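Local coordinates for protein sensor histidine kinase (Pseudomonas syringae pv. tomato, PDB 3CIT) that is the GAF domain of a putative sensor histidine kinase, which probably dimerises and feeds a two-component phosphorelay, at residues S7-R10 with A11-R15. Numbering follows the deposited sequence.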
loop_
_atom_site.group_PDB
_atom_site.type_symbol
_atom_site.label_atom_id
_atom_site.label_comp_id
_atom_site.label_asym_id
_atom_site.label_seq_id
_atom_site.Cartn_x
_atom_site.Cartn_y
_atom_site.Cartn_z
ATOM N N SER A 7 8.426 -9.576 17.837
ATOM C CA SER A 7 9.774 -8.968 17.735
ATOM C C SER A 7 10.709 -9.886 16.931
ATOM O O SER A 7 11.396 -9.443 16.038
ATOM C CB SER A 7 10.317 -8.654 19.137
ATOM O OG SER A 7 11.565 -7.967 19.144
ATOM N N GLN A 8 10.705 -11.184 17.223
ATOM C CA GLN A 8 11.538 -12.138 16.470
ATOM C C GLN A 8 11.128 -12.284 14.983
ATOM O O GLN A 8 11.968 -12.419 14.094
ATOM C CB GLN A 8 11.526 -13.515 17.155
ATOM C CG GLN A 8 12.271 -13.551 18.495
ATOM C CD GLN A 8 13.782 -13.379 18.332
ATOM O OE1 GLN A 8 14.286 -12.258 18.165
ATOM N NE2 GLN A 8 14.512 -14.495 18.382
ATOM N N SER A 9 9.830 -12.267 14.712
ATOM C CA SER A 9 9.381 -12.256 13.324
ATOM C C SER A 9 9.805 -10.989 12.614
ATOM O O SER A 9 10.174 -11.037 11.430
ATOM C CB SER A 9 7.868 -12.422 13.231
ATOM O OG SER A 9 7.501 -13.701 13.701
ATOM N N ARG A 10 9.749 -9.858 13.325
ATOM C CA ARG A 10 10.154 -8.605 12.734
ATOM C C ARG A 10 11.667 -8.608 12.460
ATOM O O ARG A 10 12.098 -8.120 11.426
ATOM C CB ARG A 10 9.681 -7.421 13.574
ATOM C CG ARG A 10 8.181 -7.166 13.346
ATOM C CD ARG A 10 7.510 -6.219 14.376
ATOM N NE ARG A 10 6.312 -5.635 13.758
ATOM C CZ ARG A 10 5.371 -4.941 14.400
ATOM N NH1 ARG A 10 4.370 -4.428 13.699
ATOM N NH2 ARG A 10 5.466 -4.686 15.685
ATOM N N ALA A 11 12.462 -9.179 13.352
ATOM C CA ALA A 11 13.899 -9.352 13.075
ATOM C C ALA A 11 14.138 -10.165 11.796
ATOM O O ALA A 11 14.979 -9.785 10.964
ATOM C CB ALA A 11 14.637 -9.987 14.307
ATOM N N ALA A 12 13.378 -11.248 11.600
ATOM C CA ALA A 12 13.492 -12.105 10.390
ATOM C C ALA A 12 13.135 -11.370 9.091
ATOM O O ALA A 12 13.805 -11.539 8.044
ATOM C CB ALA A 12 12.616 -13.359 10.536
ATOM N N ARG A 13 12.096 -10.534 9.159
ATOM C CA ARG A 13 11.687 -9.671 8.024
ATOM C C ARG A 13 12.767 -8.657 7.693
ATOM O O ARG A 13 13.127 -8.481 6.524
ATOM C CB ARG A 13 10.385 -8.945 8.345
ATOM C CG ARG A 13 9.202 -9.873 8.451
ATOM C CD ARG A 13 7.984 -9.243 9.123
ATOM N NE ARG A 13 7.025 -10.314 9.362
ATOM C CZ ARG A 13 6.276 -10.503 10.435
ATOM N NH1 ARG A 13 6.176 -9.605 11.391
ATOM N NH2 ARG A 13 5.518 -11.582 10.483
ATOM N N LEU A 14 13.331 -8.032 8.731
ATOM C CA LEU A 14 14.440 -7.093 8.528
ATOM C C LEU A 14 15.681 -7.772 7.945
ATOM O O LEU A 14 16.320 -7.228 7.049
ATOM C CB LEU A 14 14.767 -6.356 9.821
ATOM C CG LEU A 14 13.673 -5.339 10.211
ATOM C CD1 LEU A 14 13.863 -4.904 11.668
ATOM C CD2 LEU A 14 13.722 -4.123 9.327
ATOM N N ARG A 15 16.028 -8.952 8.445
ATOM C CA ARG A 15 17.165 -9.689 7.884
ATOM C C ARG A 15 16.954 -9.953 6.407
ATOM O O ARG A 15 17.865 -9.761 5.613
ATOM C CB ARG A 15 17.389 -11.009 8.613
ATOM C CG ARG A 15 17.872 -10.877 10.011
ATOM C CD ARG A 15 18.454 -12.234 10.504
ATOM N NE ARG A 15 17.410 -13.245 10.751
ATOM C CZ ARG A 15 16.670 -13.330 11.862
ATOM N NH1 ARG A 15 16.822 -12.476 12.870
ATOM N NH2 ARG A 15 15.775 -14.302 11.980
HETATM O O HOH W 1 14.258 -13.816 14.589
#
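R13 reaches back one turn of the helix and lays its guanidinium over S9 and beside R10. S9 CB sits over one face of that group, near its rim, with R13 NH2 3.7 Å from S9 CB. R10 brings CG to the edge, 3.7 Å from R13 NH1. Both arginine chains run extended from CG to NE, and their guanidinium planes stand 85° apart. Although R10 NE and R13 NH1 are only 4.6 Å apart, their like charges are probably offset by E129, which forms salt bridges with both; D130 takes R13 NE.

Beneath the side chains run the i to i+4 bonds of an alpha helix: A11 N to S7 O (2.9 Å), A12 N to Q8 O, R13 N to S9 O and L14 N to R10 O (3.0 Å).

A water donates to Q8 O at 2.7 Å and accepts from R15 NH2 at 3.1 Å, lying in the plane of the R15 guanidinium, at its edge. A turn about CG-CD (chi3 -72°), followed by another about CD-NE, brings that guanidinium back over A11 O and A12 CA.

R10 of a second subunit bonds to S7 OG and Q8 OE1, while the R10 described here reaches carbonyls of A125 and P126 in a third. Within the chain, the salt bridges of R10 and R13 join helix 3-26, the first of the GAF domain, to the start of its C-terminal helix 128-156, in a fold completed by a five-stranded antiparallel sheet.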